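Local coordinates for AgaA (Rhizobium radiobacter, PDB 6HLX), which binds the opine agropinic acid as a periplasmic substrate-binding protein, probably delivering it to an ABC transporter for import, at residues V137-A141 with A142-K146; E250-K254 with P255-Q259. All blocks are in the same frame, centred on the assembly; numbering follows the deposited sequence. Where two conformers were deposited one is given.

Interaction 1 of 2, residues V137-A141 with A142-K146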
loop_
_atom_site.group_PDB
_atom_site.type_symbol
_atom_site.label_atom_id
_atom_site.label_comp_id
_atom_site.label_asym_id
_atom_site.label_seq_id
_atom_site.Cartn_x
_atom_site.Cartn_y
_atom_site.Cartn_z
ATOM N N VAL A 137 12.372 5.382 2.066
ATOM C CA VAL A 137 13.643 5.328 1.330
ATOM C C VAL A 137 14.487 6.547 1.658
ATOM O O VAL A 137 13.944 7.571 2.083
ATOM C CB VAL A 137 13.425 5.151 -0.194
ATOM C CG1 VAL A 137 12.774 3.789 -0.479
ATOM C CG2 VAL A 137 12.580 6.287 -0.759
ATOM N N ILE A 138 15.807 6.431 1.453
ATOM C CA ILE A 138 16.767 7.486 1.798
ATOM C C ILE A 138 17.190 8.289 0.591
ATOM O O ILE A 138 17.576 7.717 -0.428
ATOM C CB ILE A 138 18.028 6.886 2.519
ATOM C CG1 ILE A 138 17.669 5.941 3.713
ATOM C CG2 ILE A 138 19.022 7.991 2.963
ATOM C CD1 ILE A 138 16.718 6.591 4.771
ATOM N N VAL A 139 17.176 9.613 0.732
ATOM C CA VAL A 139 17.628 10.526 -0.321
ATOM C C VAL A 139 18.753 11.411 0.259
ATOM O O VAL A 139 18.935 11.434 1.485
ATOM C CB VAL A 139 16.467 11.347 -0.963
ATOM C CG1 VAL A 139 15.443 10.418 -1.608
ATOM C CG2 VAL A 139 15.812 12.268 0.053
ATOM N N PRO A 140 19.531 12.130 -0.583
ATOM C CA PRO A 140 20.632 12.927 -0.035
ATOM C C PRO A 140 20.150 14.169 0.706
ATOM O O PRO A 140 19.257 14.873 0.225
ATOM C CB PRO A 140 21.467 13.297 -1.281
ATOM C CG PRO A 140 20.952 12.421 -2.391
ATOM C CD PRO A 140 19.508 12.190 -2.060
ATOM N N ALA A 141 20.788 14.460 1.860
ATOM C CA ALA A 141 20.494 15.662 2.645
ATOM C C ALA A 141 20.723 16.945 1.809
ATOM O O ALA A 141 19.899 17.864 1.855
ATOM C CB ALA A 141 21.365 15.694 3.894
ATOM N N ALA A 142 21.826 16.994 1.031
ATOM C CA ALA A 142 22.169 18.169 0.200
ATOM C C ALA A 142 21.149 18.323 -0.932
ATOM O O ALA A 142 20.846 19.451 -1.343
ATOM C CB ALA A 142 23.567 18.012 -0.380
ATOM N N TRP A 143 20.612 17.180 -1.436
ATOM C CA TRP A 143 19.604 17.213 -2.501
ATOM C C TRP A 143 18.308 17.791 -1.934
ATOM O O TRP A 143 17.693 18.624 -2.598
ATOM C CB TRP A 143 19.368 15.815 -3.100
ATOM C CG TRP A 143 18.409 15.810 -4.256
ATOM C CD1 TRP A 143 18.711 15.938 -5.582
ATOM C CD2 TRP A 143 16.987 15.679 -4.175
ATOM N NE1 TRP A 143 17.559 15.842 -6.340
ATOM C CE2 TRP A 143 16.487 15.689 -5.497
ATOM C CE3 TRP A 143 16.081 15.504 -3.109
ATOM C CZ2 TRP A 143 15.116 15.628 -5.777
ATOM C CZ3 TRP A 143 14.720 15.451 -3.386
ATOM C CH2 TRP A 143 14.251 15.506 -4.711
ATOM N N LEU A 144 17.892 17.351 -0.714
ATOM C CA LEU A 144 16.677 17.853 -0.059
ATOM C C LEU A 144 16.765 19.356 0.199
ATOM O O LEU A 144 15.781 20.054 -0.017
ATOM C CB LEU A 144 16.422 17.146 1.282
ATOM C CG LEU A 144 15.775 15.767 1.229
ATOM C CD1 LEU A 144 15.782 15.112 2.613
ATOM C CD2 LEU A 144 14.350 15.831 0.681
ATOM N N ALA A 145 17.932 19.845 0.672
ATOM C CA ALA A 145 18.147 21.265 0.967
ATOM C C ALA A 145 17.972 22.123 -0.286
ATOM O O ALA A 145 17.323 23.170 -0.230
ATOM C CB ALA A 145 19.542 21.473 1.553
ATOM N N LYS A 146 18.533 21.674 -1.415
ATOM C CA LYS A 146 18.450 22.404 -2.682
ATOM C C LYS A 146 17.053 22.334 -3.320
ATOM O O LYS A 146 16.624 23.297 -3.954
ATOM C CB LYS A 146 19.519 21.887 -3.663
ATOM C CG LYS A 146 19.670 22.726 -4.921
ATOM C CD LYS A 146 20.701 22.153 -5.871
ATOM C CE LYS A 146 20.679 22.883 -7.191
ATOM N NZ LYS A 146 20.473 21.948 -8.325
#
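The carbonyl oxygen of P140 takes the amide of L144, its O lying 3.0 Å from L144 N in a fairly straight bond (161° at the hydrogen). One residue on, A141 O receives A145 N, also at 3.0 Å. These are the first two i to i+4 bonds of helix 141-146, and P140 sits at its N-cap. The pyrrolidine ring packs on the CB of W143, with P140 CB 3.7 Å from W143 CB. Because W143 CG is anti to the backbone N (chi1 -176°), the indole swings out from 137-141, which leaves W143 CB as the part that meets the proline ring, while NE1 makes a weak hydrogen bond to A154 O. The arrangement is the entry into a short helix after an extended lead-in, held against helix 79-90, where D81 accepts from A141 N, the first amide of the helix, and S85 bonds to V139 N. V139 completes the apolar contact by laying CG2 against the branch point of L144, 3.7 Å from L144 CG and nearly as close to both of its methyls, the two side chains crossing at about a right angle. L144 also touches R88 of helix 79-90.

Interaction 2 of 2, residues E250-K254 with P255-Q259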
loop_
_atom_site.group_PDB
_atom_site.type_symbol
_atom_site.label_atom_id
_atom_site.label_comp_id
_atom_site.label_asym_id
_atom_site.label_seq_id
_atom_site.Cartn_x
_atom_site.Cartn_y
_atom_site.Cartn_z
ATOM N N GLU A 250 -21.724 12.630 10.332
ATOM C CA GLU A 250 -22.490 12.194 11.503
ATOM C C GLU A 250 -22.981 10.710 11.463
ATOM O O GLU A 250 -22.619 9.993 12.396
ATOM C CB GLU A 250 -23.634 13.158 11.833
ATOM C CG GLU A 250 -24.248 12.865 13.195
ATOM C CD GLU A 250 -24.928 14.013 13.920
ATOM O OE1 GLU A 250 -25.083 15.104 13.325
ATOM O OE2 GLU A 250 -25.305 13.814 15.097
ATOM N N PRO A 251 -23.717 10.194 10.447
ATOM C CA PRO A 251 -24.109 8.765 10.484
ATOM C C PRO A 251 -22.922 7.794 10.649
ATOM O O PRO A 251 -23.030 6.794 11.360
ATOM C CB PRO A 251 -24.801 8.564 9.122
ATOM C CG PRO A 251 -25.347 9.909 8.790
ATOM C CD PRO A 251 -24.297 10.867 9.261
ATOM N N PHE A 252 -21.766 8.132 10.055
ATOM C CA PHE A 252 -20.565 7.278 10.102
ATOM C C PHE A 252 -19.773 7.369 11.402
ATOM O O PHE A 252 -18.739 6.724 11.521
ATOM C CB PHE A 252 -19.665 7.564 8.889
ATOM C CG PHE A 252 -20.285 7.189 7.569
ATOM C CD1 PHE A 252 -21.304 6.241 7.500
ATOM C CD2 PHE A 252 -19.795 7.717 6.383
ATOM C CE1 PHE A 252 -21.883 5.903 6.276
ATOM C CE2 PHE A 252 -20.350 7.353 5.159
ATOM C CZ PHE A 252 -21.378 6.439 5.111
ATOM N N SER A 253 -20.223 8.197 12.355
ATOM C CA SER A 253 -19.580 8.270 13.668
ATOM C C SER A 253 -20.174 7.164 14.542
ATOM O O SER A 253 -19.716 6.964 15.666
ATOM C CB SER A 253 -19.855 9.621 14.321
ATOM O OG SER A 253 -21.212 9.752 14.709
ATOM N N LYS A 254 -21.223 6.475 14.033
ATOM C CA LYS A 254 -21.964 5.465 14.784
ATOM C C LYS A 254 -21.606 4.025 14.435
ATOM O O LYS A 254 -21.848 3.610 13.304
ATOM C CB LYS A 254 -23.486 5.686 14.647
ATOM C CG LYS A 254 -23.926 7.059 15.141
ATOM C CD LYS A 254 -25.345 7.395 14.747
ATOM C CE LYS A 254 -25.707 8.833 15.069
ATOM N NZ LYS A 254 -25.649 9.126 16.528
ATOM N N PRO A 255 -21.095 3.222 15.394
ATOM C CA PRO A 255 -20.818 1.801 15.090
ATOM C C PRO A 255 -22.018 1.042 14.494
ATOM O O PRO A 255 -21.808 0.186 13.634
ATOM C CB PRO A 255 -20.403 1.230 16.456
ATOM C CG PRO A 255 -19.779 2.413 17.157
ATOM C CD PRO A 255 -20.716 3.544 16.790
ATOM N N GLU A 256 -23.263 1.345 14.942
ATOM C CA GLU A 256 -24.460 0.673 14.415
ATOM C C GLU A 256 -24.689 0.947 12.924
ATOM O O GLU A 256 -25.204 0.074 12.218
ATOM C CB GLU A 256 -25.707 1.033 15.233
ATOM C CG GLU A 256 -25.707 0.450 16.639
ATOM C CD GLU A 256 -26.814 0.940 17.555
ATOM O OE1 GLU A 256 -27.169 0.197 18.497
ATOM O OE2 GLU A 256 -27.325 2.064 17.340
ATOM N N VAL A 257 -24.304 2.149 12.440
ATOM C CA VAL A 257 -24.448 2.498 11.013
ATOM C C VAL A 257 -23.386 1.741 10.198
ATOM O O VAL A 257 -23.688 1.193 9.123
ATOM C CB VAL A 257 -24.402 4.035 10.752
ATOM C CG1 VAL A 257 -24.266 4.369 9.260
ATOM C CG2 VAL A 257 -25.626 4.736 11.356
ATOM N N ARG A 258 -22.140 1.717 10.703
ATOM C CA ARG A 258 -21.056 1.033 9.998
ATOM C C ARG A 258 -21.357 -0.470 9.933
ATOM O O ARG A 258 -21.241 -1.061 8.860
ATOM C CB ARG A 258 -19.698 1.343 10.653
ATOM C CG ARG A 258 -19.438 2.863 10.725
ATOM C CD ARG A 258 -18.017 3.176 11.156
ATOM N NE ARG A 258 -17.750 2.797 12.545
ATOM C CZ ARG A 258 -17.468 3.649 13.522
ATOM N NH1 ARG A 258 -17.167 3.201 14.731
ATOM N NH2 ARG A 258 -17.506 4.960 13.302
ATOM N N GLN A 259 -21.860 -1.054 11.047
ATOM C CA GLN A 259 -22.276 -2.465 11.087
ATOM C C GLN A 259 -23.459 -2.705 10.156
ATOM O O GLN A 259 -23.464 -3.727 9.470
ATOM C CB GLN A 259 -22.631 -2.932 12.514
ATOM C CG GLN A 259 -21.423 -3.054 13.448
ATOM C CD GLN A 259 -21.562 -4.197 14.443
ATOM O OE1 GLN A 259 -22.528 -4.948 14.442
ATOM N NE2 GLN A 259 -20.577 -4.386 15.289
HETATM O O HOH W 1 -16.586 6.967 15.352
#
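A 3-10 turn, residues 250-253, leads through K254, the N-cap, into helix 255-264. Inside the turn, E250 O is shared by S253 N and S253 OG, the hydroxyl bonding back in the carbonyl plane. At the junction K254 O takes two amides: R258 N at 3.2 Å lies almost in line with the carbonyl bond, whereas V257 N at 3.0 Å comes from well above the carbonyl plane with a more bent N-H (132°). P255 takes the first position of the helix, where it has no amide hydrogen to offer and none is needed.

R258 then folds back over the turn it follows. Its chain bends at chi3 (-68°), bringing R258 NH2 to within 2.8 Å of F252 O, with the oxygen tilted slightly out of the guanidinium plane. A water at the edge of that plane accepts from the same NH2 and donates to S253 O, so the group grips two successive carbonyls, one directly and one through solvent. One guanidinium face lies over the K254-P255 peptide link, and NH1 reaches L443 O.

V257, one residue back, meets P251 and F252. The P251 carbonyl is directed toward V257 CB, with P251 O 3.1 Å from V257 CB and both methyls close beside it. V257 CG1, anti to the backbone N (chi1 168°), also meets the edge of the F252 ring, 3.9 Å from F252 CD1.

F252 joins an aromatic cluster with F245, F249 and F374, the first edge-to-face, and rests on F322 and V324 of strand 322-327. F322 also touches P251 and V257. Helix 306-315 brings L313 against V257, while E256 forms a salt bridge with K315 at that helix's end.

Interactions 1 and 2 are both helix starts, but they lie about 44 Å apart between centres, do not touch, and follow each other along the chain. Both are partly buried and away from the annotated sites, and they hold different elements: 137-146 packs against helix 79-90, while 250-259 sits against strand 322-327 and helix 306-315. In interaction 1 the hydrogen bonds between the segments are entirely backbone, supplemented by small apolar contacts. Interaction 2 adds an arginine side chain and a bridging water to its backbone bonds. It also has four buried residues among the eight that touch, against two of seven in interaction 1, and its phenylalanine enters an aromatic cluster.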